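Local coordinates for uncharacterized protein (Pseudomonas aeruginosa, PDB 6P8P) that probably acts as a HORMA domain protein in type III CBASS phage defence, helping to regulate a bacterial cGAS-like nucleotidyltransferase, at residues Arg7-Ser12 with Asp22-Leu27; Arg41-Val46 with Ser116-His121; Gln54-Ala59 with Ile72-Asp77; Met102-Pro107 with Ser123-Arg128. The protein carries 2 engineered substitutions. One frame throughout, in Å; residues are numbered along the deposited sequence. Where two conformers were deposited one is given.

Three of the four contacts lie on one mixed five-stranded sheet, and contact 2 packs against it. Contact 1 closes first along the chain and joins strand 4-10, one outermost strand, to helix 17-29. Contact 3 follows on neighbouring strand 69-75; its centre is about 10 Å from that of contact 1, and the two touch through F9, S11 and L75. At the other border, contact 4 pairs strands 101-106 and 125-129, and L118 of contact 2 packs on this pair, again with centres about 10 Å apart. Contacts 2 and 4 alternate in sequence, while contact 3 falls within the span of contact 2. Contacts 1 and 3 thus build one border of the sheet and contacts 2 and 4 the other, within one compact HORMA domain.

Contact 1: Arg7-Ser12 with Asp22-Leu27; sequences RTFRSS and DAIVEL
F9 turns its ring toward helix 17-29 and overlaps three of that helix's side chains, each from a different direction. I24 comes over one face, its CG1 lying above the rim, 4.3 Å from F9 CD1. L27 meets the edge instead: L27 CD2 is near the ring plane and 3.8 Å from F9 CE1. The A23 methyl approaches obliquely, with A23 CB 3.7 Å from F9 CE2, so the ring fits along the helix side formed by these residues. L27 can reach this far because its CG stands anti to the backbone N (chi1 -177°), which carries the CD2 branch between F9 and the next inward-pointing residue of the strand. That residue is R7. Its aliphatic part crosses L27 at about a right angle, R7 CG to L27 CD2 being 4.1 Å, and then the chain bends at chi2 and takes the guanidinium off to the carbonyls of E89 and V90. I72 of neighbouring strand 69-75 touches both F9 and I24 and continues the apolar layer. The strand and helix segments run roughly antiparallel, their directions 147° apart, a helix packed on an outermost strand of the mixed sheet, as in the alpha+beta HORMA core.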
# COMPACT_ATOMS: atom_id res chain seq x y z
N ARG A 7 -1.08 -6.12 22.34
CA ARG A 7 -2.05 -5.05 22.24
C ARG A 7 -3.01 -5.44 21.13
O ARG A 7 -2.69 -6.27 20.28
CB ARG A 7 -1.37 -3.72 21.99
CG ARG A 7 -0.53 -3.17 23.16
CD ARG A 7 -1.39 -2.77 24.33
NE ARG A 7 -0.66 -2.08 25.40
CZ ARG A 7 -0.03 -2.70 26.39
NH1 ARG A 7 0.01 -4.02 26.44
NH2 ARG A 7 0.59 -1.98 27.32
N THR A 8 -4.22 -4.88 21.19
CA THR A 8 -5.27 -5.19 20.23
C THR A 8 -5.98 -3.89 19.91
O THR A 8 -6.61 -3.28 20.77
CB THR A 8 -6.25 -6.23 20.78
OG1 THR A 8 -5.55 -7.46 21.02
CG2 THR A 8 -7.34 -6.47 19.78
N PHE A 9 -5.88 -3.47 18.66
CA PHE A 9 -6.46 -2.21 18.21
C PHE A 9 -7.75 -2.43 17.44
O PHE A 9 -7.84 -3.34 16.61
CB PHE A 9 -5.48 -1.46 17.32
CG PHE A 9 -4.49 -0.66 18.09
CD1 PHE A 9 -3.44 -1.28 18.75
CD2 PHE A 9 -4.65 0.70 18.22
CE1 PHE A 9 -2.54 -0.53 19.48
CE2 PHE A 9 -3.76 1.45 18.97
CZ PHE A 9 -2.71 0.84 19.59
N ARG A 10 -8.72 -1.55 17.68
CA ARG A 10 -9.98 -1.54 16.93
C ARG A 10 -9.75 -0.95 15.54
O ARG A 10 -9.38 0.22 15.40
CB ARG A 10 -11.02 -0.73 17.69
CG ARG A 10 -11.19 -1.21 19.15
CD ARG A 10 -11.96 -0.19 19.99
NE ARG A 10 -13.35 -0.10 19.57
CZ ARG A 10 -14.22 0.79 20.06
NH1 ARG A 10 -13.81 1.66 20.96
NH2 ARG A 10 -15.47 0.81 19.64
N SER A 11 -9.98 -1.76 14.51
CA SER A 11 -9.76 -1.30 13.14
C SER A 11 -11.11 -1.15 12.45
O SER A 11 -12.07 -0.71 13.08
CB SER A 11 -8.82 -2.26 12.42
OG SER A 11 -8.45 -1.74 11.15
N SER A 12 -11.18 -1.50 11.18
CA SER A 12 -12.37 -1.21 10.39
C SER A 12 -13.56 -2.01 10.91
O SER A 12 -13.42 -3.20 11.16
CB SER A 12 -12.12 -1.56 8.91
OG SER A 12 -13.25 -1.18 8.15
N ASP A 22 -1.82 4.58 11.86
CA ASP A 22 -1.38 5.76 12.58
C ASP A 22 -1.45 5.55 14.09
O ASP A 22 -0.56 5.96 14.83
CB ASP A 22 -2.22 6.97 12.16
CG ASP A 22 -1.79 7.57 10.84
OD1 ASP A 22 -0.76 7.17 10.28
OD2 ASP A 22 -2.50 8.49 10.35
N ALA A 23 -2.49 4.85 14.57
CA ALA A 23 -2.60 4.60 16.01
C ALA A 23 -1.49 3.67 16.47
O ALA A 23 -0.95 3.85 17.57
CB ALA A 23 -3.97 4.02 16.36
N ILE A 24 -1.14 2.69 15.62
CA ILE A 24 -0.05 1.76 15.93
C ILE A 24 1.30 2.47 15.92
O ILE A 24 2.14 2.24 16.79
CB ILE A 24 -0.08 0.58 14.94
CG1 ILE A 24 -1.34 -0.26 15.19
CG2 ILE A 24 1.18 -0.26 15.05
CD1 ILE A 24 -1.66 -1.27 14.10
N VAL A 25 1.50 3.35 14.97
CA VAL A 25 2.75 4.11 14.94
C VAL A 25 2.90 4.94 16.21
O VAL A 25 3.98 5.04 16.79
CB VAL A 25 2.79 5.00 13.69
CG1 VAL A 25 4.01 5.93 13.76
CG2 VAL A 25 2.82 4.15 12.41
N GLU A 26 1.82 5.57 16.64
CA GLU A 26 1.91 6.36 17.88
C GLU A 26 2.22 5.47 19.09
O GLU A 26 3.04 5.83 19.94
CB GLU A 26 0.61 7.14 18.08
CG GLU A 26 0.66 8.06 19.31
CD GLU A 26 1.70 9.15 19.23
OE1 GLU A 26 2.14 9.48 18.11
OE2 GLU A 26 2.09 9.68 20.30
N LEU A 27 1.58 4.30 19.17
CA LEU A 27 1.88 3.37 20.24
C LEU A 27 3.36 3.03 20.29
O LEU A 27 3.98 2.99 21.37
CB LEU A 27 1.07 2.10 20.05
CG LEU A 27 1.24 1.06 21.17
CD1 LEU A 27 0.29 1.36 22.32
CD2 LEU A 27 1.03 -0.34 20.62

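Contact 2: Arg41-Val46 with Ser116-His121; sequences RAVTGV and SALKKH
H121 closes over the end of helix 35-42, and its side chain can be followed outward atom by atom. Its CB rests on two apolar groups, 3.8 Å from V43 CG1 and a little farther from the A42 methyl. From there CG points away from the carbonyl carbon (chi1 -56°), which swings the imidazole across the A42 peptide. ND1 comes beside the methyl, H121 ND1 to A42 CB being 3.8 Å. CD2 lies near both A42 O and V43 CG1, and at the tip H121 NE2 is 3.5 Å from A42 O. That carbonyl oxygen sits over the centre of the ring, so the angle at NE2 is too poor for a hydrogen bond. K120 CB covers the opposite face.

Deeper in, L118 pushes its CD2 branch against two valines, with L118 CD2 3.7 Å from V43 CG1 and 3.8 Å from V46 CG1. The other V46 branch is pressed tightly on the residue just before L118, V46 CG2 to A117 CB being only 3.4 Å. I125 packs on both V43 and L118 from the sheet side. At the kink between the helices, T44 N and T44 OG1 reach R41 O from the same face; L18 of the second subunit packs on A117. The chemistry is thus a buried aliphatic joint, finished at its outer end by a carbonyl facing an imidazole; a positive charge on that ring would probably be favoured by the oxygen.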
# COMPACT_ATOMS: atom_id res chain seq x y z
N ARG A 41 6.13 5.51 9.16
CA ARG A 41 5.22 6.32 8.36
C ARG A 41 5.48 6.12 6.87
O ARG A 41 4.55 6.14 6.07
CB ARG A 41 5.34 7.80 8.75
CG ARG A 41 4.79 8.13 10.12
CD ARG A 41 4.94 9.62 10.44
NE ARG A 41 4.29 9.97 11.70
CZ ARG A 41 4.48 11.12 12.36
NH1 ARG A 41 5.31 12.04 11.88
NH2 ARG A 41 3.85 11.36 13.50
N ALA A 42 6.72 5.82 6.50
CA ALA A 42 7.03 5.65 5.07
C ALA A 42 6.36 4.41 4.47
O ALA A 42 6.11 4.37 3.25
CB ALA A 42 8.55 5.56 4.88
N VAL A 43 6.08 3.38 5.28
CA VAL A 43 5.48 2.14 4.79
C VAL A 43 3.96 2.15 4.97
O VAL A 43 3.33 1.11 4.88
CB VAL A 43 6.10 0.91 5.46
CG1 VAL A 43 7.58 0.83 5.23
CG2 VAL A 43 5.76 0.90 6.96
N THR A 44 3.37 3.33 5.21
CA THR A 44 1.94 3.41 5.50
C THR A 44 1.10 2.77 4.41
O THR A 44 0.11 2.08 4.70
CB THR A 44 1.52 4.87 5.69
OG1 THR A 44 2.08 5.39 6.89
CG2 THR A 44 -0.01 5.04 5.77
N GLY A 45 1.45 3.00 3.14
CA GLY A 45 0.64 2.42 2.08
C GLY A 45 0.58 0.90 2.18
O GLY A 45 -0.49 0.28 2.07
N VAL A 46 1.74 0.27 2.38
CA VAL A 46 1.79 -1.18 2.49
C VAL A 46 1.07 -1.63 3.76
O VAL A 46 0.26 -2.57 3.74
CB VAL A 46 3.25 -1.67 2.46
CG1 VAL A 46 3.31 -3.16 2.70
CG2 VAL A 46 3.91 -1.29 1.15
N SER A 116 8.85 -6.48 -1.61
CA SER A 116 9.54 -5.50 -2.45
C SER A 116 9.17 -4.07 -2.09
O SER A 116 10.03 -3.19 -2.07
CB SER A 116 9.22 -5.77 -3.93
OG SER A 116 9.77 -6.99 -4.34
N ALA A 117 7.89 -3.81 -1.85
CA ALA A 117 7.44 -2.47 -1.47
C ALA A 117 8.06 -2.03 -0.16
O ALA A 117 8.41 -0.86 -0.00
CB ALA A 117 5.92 -2.43 -1.39
N LEU A 118 8.17 -2.94 0.81
CA LEU A 118 8.77 -2.56 2.08
C LEU A 118 10.25 -2.27 1.92
O LEU A 118 10.78 -1.35 2.56
CB LEU A 118 8.58 -3.68 3.10
CG LEU A 118 7.17 -3.85 3.61
CD1 LEU A 118 7.07 -5.05 4.58
CD2 LEU A 118 6.66 -2.61 4.36
N LYS A 119 10.93 -3.06 1.09
CA LYS A 119 12.38 -2.94 0.93
C LYS A 119 12.76 -1.57 0.40
O LYS A 119 13.90 -1.13 0.62
CB LYS A 119 12.87 -4.05 0.01
CG LYS A 119 14.36 -4.03 -0.28
CD LYS A 119 14.73 -5.20 -1.19
CE LYS A 119 15.95 -4.90 -2.05
NZ LYS A 119 16.14 -5.94 -3.09
N LYS A 120 11.83 -0.88 -0.25
CA LYS A 120 12.13 0.46 -0.73
C LYS A 120 12.37 1.43 0.42
O LYS A 120 13.09 2.42 0.25
CB LYS A 120 10.97 1.01 -1.57
CG LYS A 120 10.55 0.20 -2.78
CD LYS A 120 9.48 0.96 -3.59
CE LYS A 120 9.68 2.49 -3.56
NZ LYS A 120 8.66 3.29 -4.28
N HIS A 121 11.75 1.19 1.58
CA HIS A 121 11.74 2.16 2.65
C HIS A 121 12.52 1.75 3.88
O HIS A 121 12.82 2.61 4.71
CB HIS A 121 10.30 2.44 3.12
CG HIS A 121 9.38 2.88 2.04
ND1 HIS A 121 9.47 4.12 1.45
CD2 HIS A 121 8.32 2.27 1.45
CE1 HIS A 121 8.54 4.24 0.52
NE2 HIS A 121 7.82 3.13 0.51

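Contact 3: Gln54-Ala59 with Ile72-Asp77; sequences QAPKSA and IYCLFD
Q54 lies flat on F76, its amide and the ring only 9° apart. The CG methylene stands over the ring centre in a CH-pi contact, and the two side chains run past each other in opposite directions. K57 CB touches the edge of the same ring, 3.9 Å from F76 CE2. Two residues back, within strand 69-75, C74 N donates to P56 O (3.1 Å), coming from above the carbonyl plane, while P56 CB packs on C74 SG. K57 CA returns a nearly straight CH...O contact to C74 O, at 3.5 Å. Y73 meets the turn with its ring edge, Y73 CE2 being 3.8 Å from S58 C.

Q54 is presented by a Schellman motif: it is the C-prime residue, with positive phi, that ends helix 44-52, and K57 N bonds back to Q54 O in the turn that follows. A weak bond from Q54 NE2 to D77 OD2 (3.4 Å) probably helps to set the turn of the amide, along with the water on OE1. That water also joins K57 NZ and D77 OD2; a second donates to both K57 O and C74 O, each at 2.7 Å. Farther out, S11 touches F76, T20 of helix 17-29 touches C74, and P105 packs against P56 and A59.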
# COMPACT_ATOMS: atom_id res chain seq x y z
N GLN A 54 -7.17 -7.43 6.60
CA GLN A 54 -7.34 -8.09 7.92
C GLN A 54 -6.19 -9.04 8.23
O GLN A 54 -6.34 -9.99 9.03
CB GLN A 54 -8.68 -8.83 8.03
CG GLN A 54 -9.88 -7.93 7.80
CD GLN A 54 -11.18 -8.52 8.28
OE1 GLN A 54 -11.24 -9.64 8.78
NE2 GLN A 54 -12.23 -7.76 8.13
N ALA A 55 -5.02 -8.75 7.68
CA ALA A 55 -3.87 -9.61 7.95
C ALA A 55 -3.57 -9.70 9.44
O ALA A 55 -3.18 -10.79 9.88
CB ALA A 55 -2.64 -9.14 7.18
N PRO A 56 -3.69 -8.63 10.25
CA PRO A 56 -3.35 -8.77 11.67
C PRO A 56 -4.49 -9.27 12.55
O PRO A 56 -4.43 -9.11 13.78
CB PRO A 56 -2.92 -7.35 12.09
CG PRO A 56 -2.86 -6.52 10.80
CD PRO A 56 -3.80 -7.21 9.83
N LYS A 57 -5.54 -9.86 11.97
CA LYS A 57 -6.62 -10.35 12.81
C LYS A 57 -6.16 -11.54 13.66
O LYS A 57 -6.50 -11.63 14.85
CB LYS A 57 -7.82 -10.75 11.95
CG LYS A 57 -9.01 -11.26 12.78
CD LYS A 57 -10.17 -11.73 11.92
CE LYS A 57 -11.20 -12.45 12.80
NZ LYS A 57 -12.48 -12.75 12.11
N SER A 58 -5.46 -12.49 13.04
CA SER A 58 -5.08 -13.72 13.71
C SER A 58 -3.58 -13.95 13.75
O SER A 58 -3.13 -14.97 14.27
CB SER A 58 -5.76 -14.93 13.07
OG SER A 58 -7.17 -14.79 13.17
N ALA A 59 -2.78 -13.03 13.21
CA ALA A 59 -1.35 -13.11 13.18
C ALA A 59 -0.91 -11.70 13.54
O ALA A 59 -1.31 -10.75 12.88
CB ALA A 59 -0.80 -13.51 11.82
N ILE A 72 0.93 -6.99 18.15
CA ILE A 72 -0.23 -6.13 17.96
C ILE A 72 -1.22 -6.81 17.04
O ILE A 72 -0.91 -7.09 15.88
CB ILE A 72 0.16 -4.75 17.39
CG1 ILE A 72 1.22 -4.11 18.26
CG2 ILE A 72 -1.08 -3.87 17.30
CD1 ILE A 72 1.93 -2.95 17.67
N TYR A 73 -2.42 -7.05 17.55
CA TYR A 73 -3.53 -7.57 16.79
C TYR A 73 -4.50 -6.45 16.45
O TYR A 73 -4.53 -5.41 17.09
CB TYR A 73 -4.28 -8.64 17.56
CG TYR A 73 -3.49 -9.91 17.77
CD1 TYR A 73 -2.68 -10.08 18.88
CD2 TYR A 73 -3.55 -10.94 16.84
CE1 TYR A 73 -1.96 -11.27 19.07
CE2 TYR A 73 -2.86 -12.12 17.01
CZ TYR A 73 -2.06 -12.27 18.12
OH TYR A 73 -1.38 -13.46 18.28
N CYS A 74 -5.30 -6.68 15.42
CA CYS A 74 -6.37 -5.76 15.06
C CYS A 74 -7.71 -6.48 15.11
O CYS A 74 -7.79 -7.64 14.73
CB CYS A 74 -6.18 -5.20 13.63
SG CYS A 74 -4.80 -4.05 13.51
N LEU A 75 -8.74 -5.77 15.55
CA LEU A 75 -10.12 -6.22 15.57
C LEU A 75 -10.88 -5.60 14.40
O LEU A 75 -10.66 -4.44 14.06
CB LEU A 75 -10.78 -5.82 16.87
CG LEU A 75 -10.19 -6.40 18.15
CD1 LEU A 75 -10.78 -5.65 19.32
CD2 LEU A 75 -10.49 -7.88 18.23
N PHE A 76 -11.82 -6.36 13.83
CA PHE A 76 -12.57 -5.92 12.68
C PHE A 76 -14.05 -6.20 12.91
O PHE A 76 -14.44 -6.96 13.80
CB PHE A 76 -12.08 -6.62 11.40
CG PHE A 76 -10.64 -6.33 11.11
CD1 PHE A 76 -10.28 -5.20 10.40
CD2 PHE A 76 -9.66 -7.18 11.55
CE1 PHE A 76 -8.95 -4.91 10.17
CE2 PHE A 76 -8.32 -6.90 11.30
CZ PHE A 76 -7.97 -5.75 10.60
N ASP A 77 -14.86 -5.52 12.11
CA ASP A 77 -16.31 -5.77 12.00
C ASP A 77 -16.92 -5.61 13.39
O ASP A 77 -16.61 -4.61 14.06
CB ASP A 77 -16.49 -7.14 11.36
CG ASP A 77 -15.76 -7.26 10.05
OD1 ASP A 77 -15.81 -6.29 9.27
OD2 ASP A 77 -15.14 -8.32 9.80
O HOH W 1 -13.48 -10.48 10.28
O HOH W 2 -7.96 -9.84 16.27
O HOH W 3 -13.84 -10.16 12.86
O HOH W 4 -2.27 -15.90 16.93

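Contact 4: Met102-Pro107 with Ser123-Arg128; sequences MSLPCP and SRIIAR. Engineered in segment 102-107: M102 (natural residue Val).
R128 reaches across to lie beside S103 and against P105 on one face of the parallel strand pair. Its CG takes the crowded position between backbone N and carbonyl carbon (chi1 70°), and from there the extended chain crosses toward strand 101-106. S103 OG lies at the guanidinium edge and accepts from R128 NH1 at 3.0 Å, while P105 covers one face of the group, its CB 4.2 Å from R128 NH2. P60 O and Q132 O take NH2 and NE. I126 is the other bump on this face, with I126 CG1 3.5 Å from M102 O.

On the reverse face the profile alternates. L104 and I125 cross obliquely, L104 CD1 to I125 CG2 being 3.9 Å; A127 is the low point beside them, its CB 4.2 Å from C106 CB. M102, an engineered residue, lays its CB by I125 CG1. Between the two faces runs the ladder: M102 O takes I126 N at 2.8 Å, I126 O takes L104 N, and L104 O takes R128 N.

Helix 111-119 connects these strands in a beta-alpha-beta unit and packs on the face of A127 and C106, V114 touching both and L118 the alanine. L50 of helix 44-52 packs on L104 and C106, and strand 61-64 borders strand 101-106.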
# COMPACT_ATOMS: atom_id res chain seq x y z
N MET A 102 10.41 -4.83 12.84
CA MET A 102 8.98 -5.05 12.81
C MET A 102 8.64 -6.09 11.76
O MET A 102 9.18 -6.05 10.65
CB MET A 102 8.21 -3.76 12.51
CG MET A 102 8.14 -2.79 13.64
SD MET A 102 7.01 -1.47 13.27
CE MET A 102 5.45 -2.37 13.11
N SER A 103 7.75 -7.01 12.11
CA SER A 103 7.34 -8.09 11.22
C SER A 103 5.85 -7.98 10.99
O SER A 103 5.06 -8.15 11.92
CB SER A 103 7.70 -9.46 11.78
OG SER A 103 7.20 -10.44 10.89
N LEU A 104 5.47 -7.67 9.77
CA LEU A 104 4.08 -7.51 9.39
C LEU A 104 3.52 -8.80 8.81
O LEU A 104 4.13 -9.38 7.89
CB LEU A 104 3.96 -6.40 8.34
CG LEU A 104 4.62 -5.05 8.61
CD1 LEU A 104 4.28 -4.07 7.50
CD2 LEU A 104 4.16 -4.48 9.95
N PRO A 105 2.35 -9.23 9.28
CA PRO A 105 1.70 -10.40 8.69
C PRO A 105 1.16 -10.08 7.31
O PRO A 105 0.63 -8.99 7.06
CB PRO A 105 0.58 -10.74 9.69
CG PRO A 105 0.18 -9.36 10.22
CD PRO A 105 1.50 -8.58 10.29
N CYS A 106 1.27 -11.06 6.42
CA CYS A 106 0.89 -10.87 5.05
C CYS A 106 0.44 -12.17 4.40
O CYS A 106 1.12 -13.18 4.56
CB CYS A 106 2.07 -10.28 4.28
SG CYS A 106 1.81 -10.02 2.49
N PRO A 107 -0.67 -12.17 3.68
CA PRO A 107 -1.07 -13.39 2.97
C PRO A 107 0.03 -13.82 2.02
O PRO A 107 0.64 -13.00 1.33
CB PRO A 107 -2.34 -12.97 2.21
CG PRO A 107 -2.78 -11.68 2.80
CD PRO A 107 -1.55 -11.03 3.38
N SER A 123 14.97 -1.67 5.90
CA SER A 123 15.45 -3.03 6.08
C SER A 123 15.00 -3.62 7.42
O SER A 123 15.12 -4.83 7.63
CB SER A 123 16.97 -3.06 5.98
OG SER A 123 17.56 -2.35 7.04
N ARG A 124 14.43 -2.80 8.30
CA ARG A 124 14.01 -3.27 9.61
C ARG A 124 12.56 -3.71 9.62
O ARG A 124 12.17 -4.55 10.47
CB ARG A 124 14.20 -2.17 10.66
CG ARG A 124 15.68 -1.76 10.84
CD ARG A 124 15.84 -0.65 11.83
NE ARG A 124 17.25 -0.31 12.03
CZ ARG A 124 18.06 -0.96 12.85
NH1 ARG A 124 17.60 -1.98 13.55
NH2 ARG A 124 19.33 -0.59 12.96
N ILE A 125 11.75 -3.16 8.72
CA ILE A 125 10.34 -3.53 8.63
C ILE A 125 10.23 -4.56 7.53
O ILE A 125 10.52 -4.27 6.36
CB ILE A 125 9.43 -2.33 8.33
CG1 ILE A 125 9.59 -1.26 9.40
CG2 ILE A 125 7.95 -2.80 8.20
CD1 ILE A 125 9.07 0.09 8.93
N ILE A 126 9.78 -5.76 7.88
CA ILE A 126 9.67 -6.86 6.94
C ILE A 126 8.27 -7.47 7.06
O ILE A 126 7.51 -7.15 7.97
CB ILE A 126 10.75 -7.93 7.17
CG1 ILE A 126 10.66 -8.49 8.59
CG2 ILE A 126 12.13 -7.31 6.96
CD1 ILE A 126 11.66 -9.60 8.89
N ALA A 127 7.95 -8.34 6.11
CA ALA A 127 6.69 -9.05 6.10
C ALA A 127 6.93 -10.55 6.13
O ALA A 127 7.93 -11.06 5.62
CB ALA A 127 5.87 -8.68 4.86
N ARG A 128 5.99 -11.25 6.71
CA ARG A 128 6.02 -12.71 6.76
C ARG A 128 4.67 -13.29 6.38
O ARG A 128 3.64 -12.65 6.55
CB ARG A 128 6.39 -13.21 8.18
CG ARG A 128 5.30 -12.97 9.16
CD ARG A 128 5.69 -13.36 10.59
NE ARG A 128 4.51 -13.44 11.45
CZ ARG A 128 3.93 -12.39 12.04
NH1 ARG A 128 4.44 -11.17 11.88
NH2 ARG A 128 2.83 -12.56 12.75